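Ribose-phosphate pyrophosphokinase (Thermus thermophilus, PDB 7PN0) probably catalyses the transfer of pyrophosphate from ATP to ribose 5-phosphate, making phosphoribosyl pyrophosphate, the activated sugar used in nucleotide synthesis. Local coordinates at residues 149-154 / 180-185; 171-176 / 187-192. All blocks are in the same frame, centred on the assembly; numbering follows the deposited sequence.

In the fold
Both contacts are built on helix 173-183, and their centres lie about 15 Å apart on the same side of the chain's centre. Interaction 2 uses the first turn of that helix, set against strand 187-194 of the mixed sheet; interaction 1 uses its last turn, set against helix 147-157. In chain order the segments alternate, 149-154, 171-176, 180-185 and 187-192, and the two contacts touch where Ala-180 CB meets Leu-187 CB at 4.3 Å. One helix therefore ties a neighbouring helix to a strand of the same PRTase-like domain. Its beginning also faces a second subunit and a bound sulfate, whereas its end packs on strand 213-218 and on part of the histidine tag.

Interaction 1. Residues 149-154 / 180-185; sequences VIANYF and ARRLGL
With CG anti to the carbonyl carbon (chi1 -61°), Leu-183 turns its two methyls toward helix 147-157, and Phe-154, whose own CG lies beside the backbone N (chi1 -77°), brings its CB against one of them, CD1, which stands obliquely to the ring. Leu-183 CD1 packs against Phe-154 CB at 3.7 Å. The other branch, CD2, lies over Ala-151, one turn earlier, 3.5 Å from its O and also against its CB. The Ala-151 methyl in turn touches the aliphatic part of Arg-182, 3.9 Å from CD. The helices come close here, 6.6 Å between the CA atoms of Ala-151 and Arg-182, which is consistent with the small side chain of the alanine. These are two helices of the PRTase-like alpha/beta fold, lying side by side on the mixed sheet: Phe-154 and Leu-183 both reach Leu-215 on strand 213-218. From CB the Phe-154 ring runs on toward that sheet, with Tyr-153 CD2 over the centre of one face. Arg-182 carries its guanidinium beyond the apolar patch to a salt bridge from NE to Glu-147, while NH2 bonds to the carbonyl of Thr-308 near the chain's end.

Interaction 2. Residues 171-176 / 187-192; sequences GDLKRA and LAFIDK. With SO4 (sulfate ion), chain F.
Sulfate O3 takes a nearly straight hydrogen bond from Arg-175 NE, 2.8 Å long with an N-H...O angle of 167°, and a second, weak one from Arg-175 NH1. NH1 points its better bond at O4, at 3.0 Å, so the anion sits at the edge of the guanidinium, with its sulfur in the plane of the group. A bend at chi3 (-70°) swings NE and NH1 to this side. Thr-127, Ser-145 and the backbone N of Ala-146 also bond the sulfate, which probably came from the crystallisation liquor. Replacing Arg-175 by alanine removes NE and NH1, and would probably leave the sulfate without the guanidinium charge and more loosely held by the hydroxyls and the amide. Helix 173-183 is the connection of a right-handed beta-alpha-beta crossover from strand 163-167 to the adjacent, parallel strand 187-194, on which it packs. Ala-176 CB meets Leu-187 CD1 at 3.8 Å. Leu-173 crosses Phe-189 at about a right angle, its CD2 lying 3.7 Å from ring atom CD2, while its CD1 also lies against Phe-189 CD2 and, more distantly, Leu-187 CD2 at 4.3 Å. The layer is also part of a subunit interface: Phe-189 meets Phe-189 of the second subunit edge-to-face, and Leu-173 packs on Asp-191 of that same subunit.

Interaction 1. Residues 149-154 / 180-185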
loop_
_atom_site.group_PDB
_atom_site.type_symbol
_atom_site.label_atom_id
_atom_site.label_comp_id
_atom_site.label_asym_id
_atom_site.label_seq_id
_atom_site.Cartn_x
_atom_site.Cartn_y
_atom_site.Cartn_z
ATOM N N VAL A 149 30.526 10.281 22.792
ATOM C CA VAL A 149 30.378 9.924 24.227
ATOM C C VAL A 149 31.476 8.908 24.566
ATOM O O VAL A 149 32.045 8.982 25.703
ATOM C CB VAL A 149 28.964 9.404 24.557
ATOM C CG1 VAL A 149 28.923 8.735 25.920
ATOM C CG2 VAL A 149 27.926 10.530 24.528
ATOM N N ILE A 150 31.789 7.994 23.646
ATOM C CA ILE A 150 32.807 6.913 23.888
ATOM C C ILE A 150 34.204 7.544 23.916
ATOM O O ILE A 150 35.022 7.183 24.812
ATOM C CB ILE A 150 32.689 5.796 22.834
ATOM C CG1 ILE A 150 31.403 4.998 23.049
ATOM C CG2 ILE A 150 33.926 4.896 22.802
ATOM C CD1 ILE A 150 31.197 3.869 22.087
ATOM N N ALA A 151 34.496 8.437 22.983
ATOM C CA ALA A 151 35.798 9.143 22.948
ATOM C C ALA A 151 35.959 10.006 24.233
ATOM O O ALA A 151 37.041 9.990 24.853
ATOM C CB ALA A 151 35.898 9.935 21.670
ATOM N N ASN A 152 34.920 10.689 24.684
ATOM C CA ASN A 152 34.953 11.486 25.944
ATOM C C ASN A 152 35.330 10.581 27.123
ATOM O O ASN A 152 36.214 10.956 27.955
ATOM C CB ASN A 152 33.633 12.206 26.199
ATOM C CG ASN A 152 33.705 13.107 27.422
ATOM O OD1 ASN A 152 34.322 14.157 27.354
ATOM N ND2 ASN A 152 33.089 12.699 28.523
ATOM N N TYR A 153 34.687 9.417 27.222
ATOM C CA TYR A 153 34.937 8.434 28.292
ATOM C C TYR A 153 36.439 8.154 28.334
ATOM O O TYR A 153 37.083 8.327 29.392
ATOM C CB TYR A 153 34.188 7.123 28.063
ATOM C CG TYR A 153 34.785 5.964 28.818
ATOM C CD1 TYR A 153 34.685 5.891 30.200
ATOM C CD2 TYR A 153 35.478 4.963 28.168
ATOM C CE1 TYR A 153 35.227 4.831 30.901
ATOM C CE2 TYR A 153 36.062 3.917 28.860
ATOM C CZ TYR A 153 35.946 3.850 30.240
ATOM O OH TYR A 153 36.491 2.776 30.906
ATOM N N PHE A 154 37.005 7.715 27.211
ATOM C CA PHE A 154 38.434 7.326 27.183
ATOM C C PHE A 154 39.292 8.555 27.539
ATOM O O PHE A 154 40.265 8.394 28.301
ATOM C CB PHE A 154 38.849 6.752 25.825
ATOM C CG PHE A 154 38.426 5.336 25.553
ATOM C CD1 PHE A 154 38.902 4.270 26.305
ATOM C CD2 PHE A 154 37.538 5.060 24.516
ATOM C CE1 PHE A 154 38.522 2.967 26.019
ATOM C CE2 PHE A 154 37.153 3.757 24.243
ATOM C CZ PHE A 154 37.654 2.715 24.982
ATOM N N ALA A 180 40.314 6.557 17.138
ATOM C CA ALA A 180 41.751 6.906 17.085
ATOM C C ALA A 180 41.892 8.361 16.652
ATOM O O ALA A 180 42.729 9.093 17.244
ATOM C CB ALA A 180 42.490 5.967 16.159
ATOM N N ARG A 181 41.181 8.768 15.609
ATOM C CA ARG A 181 41.306 10.141 15.068
ATOM C C ARG A 181 40.801 11.131 16.131
ATOM O O ARG A 181 41.432 12.185 16.271
ATOM C CB ARG A 181 40.617 10.270 13.703
ATOM C CG ARG A 181 41.362 9.554 12.571
ATOM C CD ARG A 181 40.804 9.754 11.154
ATOM N NE ARG A 181 39.340 9.742 11.134
ATOM C CZ ARG A 181 38.558 8.679 10.901
ATOM N NH1 ARG A 181 37.249 8.823 10.973
ATOM N NH2 ARG A 181 39.063 7.486 10.614
ATOM N N ARG A 182 39.728 10.793 16.853
ATOM C CA ARG A 182 39.116 11.674 17.884
ATOM C C ARG A 182 40.063 11.878 19.073
ATOM O O ARG A 182 40.077 13.009 19.617
ATOM C CB ARG A 182 37.785 11.106 18.377
ATOM C CG ARG A 182 36.618 11.416 17.461
ATOM C CD ARG A 182 35.357 10.706 17.930
ATOM N NE ARG A 182 34.285 10.956 16.994
ATOM C CZ ARG A 182 33.560 12.072 16.917
ATOM N NH1 ARG A 182 33.763 13.114 17.715
ATOM N NH2 ARG A 182 32.648 12.154 15.977
ATOM N N LEU A 183 40.802 10.839 19.469
ATOM C CA LEU A 183 41.746 10.876 20.625
ATOM C C LEU A 183 43.196 11.185 20.216
ATOM O O LEU A 183 44.029 11.230 21.127
ATOM C CB LEU A 183 41.699 9.521 21.320
ATOM C CG LEU A 183 40.338 9.145 21.881
ATOM C CD1 LEU A 183 40.438 7.887 22.715
ATOM C CD2 LEU A 183 39.779 10.291 22.720
ATOM N N GLY A 184 43.497 11.317 18.916
ATOM C CA GLY A 184 44.848 11.614 18.401
ATOM C C GLY A 184 45.794 10.482 18.700
ATOM O O GLY A 184 46.915 10.742 19.088
ATOM N N LEU A 185 45.349 9.255 18.513
ATOM C CA LEU A 185 46.080 8.034 18.902
ATOM C C LEU A 185 46.427 7.269 17.634
ATOM O O LEU A 185 45.719 7.356 16.618
ATOM C CB LEU A 185 45.181 7.177 19.792
ATOM C CG LEU A 185 45.350 7.229 21.314
ATOM C CD1 LEU A 185 46.007 8.494 21.827
ATOM C CD2 LEU A 185 44.019 6.987 21.999
#

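Interaction 2. Residues 171-176 / 187-192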
loop_
_atom_site.group_PDB
_atom_site.type_symbol
_atom_site.label_atom_id
_atom_site.label_comp_id
_atom_site.label_asym_id
_atom_site.label_seq_id
_atom_site.Cartn_x
_atom_site.Cartn_y
_atom_site.Cartn_z
ATOM N N GLY A 171 36.310 -6.051 10.502
ATOM C CA GLY A 171 35.038 -5.306 10.583
ATOM C C GLY A 171 35.072 -4.163 11.597
ATOM O O GLY A 171 34.193 -3.289 11.503
ATOM N N ASP A 172 36.066 -4.143 12.502
ATOM C CA ASP A 172 36.149 -3.210 13.661
ATOM C C ASP A 172 37.038 -2.008 13.318
ATOM O O ASP A 172 37.016 -1.029 14.084
ATOM C CB ASP A 172 36.672 -3.923 14.914
ATOM C CG ASP A 172 35.688 -4.881 15.576
ATOM O OD1 ASP A 172 34.500 -4.917 15.140
ATOM O OD2 ASP A 172 36.122 -5.622 16.514
ATOM N N LEU A 173 37.719 -2.036 12.163
ATOM C CA LEU A 173 38.719 -1.017 11.758
ATOM C C LEU A 173 38.069 0.367 11.588
ATOM O O LEU A 173 38.689 1.377 11.968
ATOM C CB LEU A 173 39.356 -1.495 10.447
ATOM C CG LEU A 173 40.870 -1.709 10.386
ATOM C CD1 LEU A 173 41.583 -1.612 11.711
ATOM C CD2 LEU A 173 41.193 -3.036 9.713
ATOM N N LYS A 174 36.876 0.445 11.008
ATOM C CA LYS A 174 36.247 1.754 10.692
ATOM C C LYS A 174 35.892 2.497 11.996
ATOM O O LYS A 174 36.222 3.724 12.126
ATOM C CB LYS A 174 35.006 1.533 9.829
ATOM C CG LYS A 174 34.374 2.812 9.301
ATOM C CD LYS A 174 32.981 2.622 8.701
ATOM C CE LYS A 174 32.873 1.439 7.753
ATOM N NZ LYS A 174 33.644 1.660 6.503
ATOM N N ARG A 175 35.233 1.799 12.922
ATOM C CA ARG A 175 34.800 2.378 14.224
ATOM C C ARG A 175 36.049 2.667 15.073
ATOM O O ARG A 175 36.143 3.765 15.682
ATOM C CB ARG A 175 33.776 1.475 14.914
ATOM C CG ARG A 175 33.307 2.034 16.253
ATOM C CD ARG A 175 32.073 1.308 16.800
ATOM N NE ARG A 175 30.859 1.571 16.041
ATOM C CZ ARG A 175 30.247 0.740 15.195
ATOM N NH1 ARG A 175 29.149 1.159 14.589
ATOM N NH2 ARG A 175 30.722 -0.473 14.910
ATOM N N ALA A 176 37.025 1.765 15.073
ATOM C CA ALA A 176 38.294 1.958 15.803
ATOM C C ALA A 176 39.056 3.166 15.243
ATOM O O ALA A 176 39.588 3.974 16.042
ATOM C CB ALA A 176 39.116 0.689 15.778
ATOM N N LEU A 187 46.579 3.748 15.508
ATOM C CA LEU A 187 45.628 2.629 15.288
ATOM C C LEU A 187 46.443 1.375 15.038
ATOM O O LEU A 187 47.369 1.448 14.243
ATOM C CB LEU A 187 44.715 2.966 14.111
ATOM C CG LEU A 187 43.634 1.948 13.777
ATOM C CD1 LEU A 187 42.662 1.768 14.922
ATOM C CD2 LEU A 187 42.890 2.361 12.513
ATOM N N ALA A 188 46.167 0.291 15.750
ATOM C CA ALA A 188 46.856 -0.997 15.545
ATOM C C ALA A 188 45.806 -2.028 15.167
ATOM O O ALA A 188 44.621 -1.776 15.425
ATOM C CB ALA A 188 47.609 -1.398 16.784
ATOM N N PHE A 189 46.245 -3.153 14.613
ATOM C CA PHE A 189 45.384 -4.305 14.279
ATOM C C PHE A 189 46.008 -5.547 14.899
ATOM O O PHE A 189 47.230 -5.777 14.711
ATOM C CB PHE A 189 45.202 -4.422 12.759
ATOM C CG PHE A 189 44.241 -5.517 12.375
ATOM C CD1 PHE A 189 44.656 -6.828 12.253
ATOM C CD2 PHE A 189 42.898 -5.237 12.225
ATOM C CE1 PHE A 189 43.744 -7.841 11.983
ATOM C CE2 PHE A 189 41.990 -6.247 11.936
ATOM C CZ PHE A 189 42.412 -7.549 11.834
ATOM N N ILE A 190 45.202 -6.391 15.527
ATOM C CA ILE A 190 45.718 -7.671 16.075
ATOM C C ILE A 190 44.921 -8.817 15.441
ATOM O O ILE A 190 43.701 -8.935 15.651
ATOM C CB ILE A 190 45.771 -7.640 17.620
ATOM C CG1 ILE A 190 46.571 -8.824 18.183
ATOM C CG2 ILE A 190 44.378 -7.540 18.246
ATOM C CD1 ILE A 190 47.016 -8.655 19.655
ATOM N N ASP A 191 45.582 -9.541 14.539
ATOM C CA ASP A 191 45.038 -10.762 13.895
ATOM C C ASP A 191 45.278 -11.888 14.900
ATOM O O ASP A 191 46.466 -12.186 15.174
ATOM C CB ASP A 191 45.679 -10.984 12.518
ATOM C CG ASP A 191 45.193 -12.229 11.792
ATOM O OD1 ASP A 191 43.981 -12.527 11.846
ATOM O OD2 ASP A 191 46.030 -12.899 11.187
ATOM N N LYS A 192 44.207 -12.435 15.468
ATOM C CA LYS A 192 44.246 -13.548 16.444
ATOM C C LYS A 192 43.300 -14.673 16.002
ATOM O O LYS A 192 42.480 -14.435 15.090
ATOM C CB LYS A 192 43.915 -13.024 17.840
ATOM C CG LYS A 192 42.842 -11.944 17.899
ATOM C CD LYS A 192 41.473 -12.478 18.243
ATOM C CE LYS A 192 40.373 -11.602 17.690
ATOM N NZ LYS A 192 39.045 -12.045 18.153
HETATM S S SO4 F . 28.495 4.703 15.813
HETATM O O1 SO4 F . 28.530 5.940 15.073
HETATM O O2 SO4 F . 27.861 4.969 17.088
HETATM O O3 SO4 F . 29.870 4.203 16.051
HETATM O O4 SO4 F . 27.724 3.736 15.109
#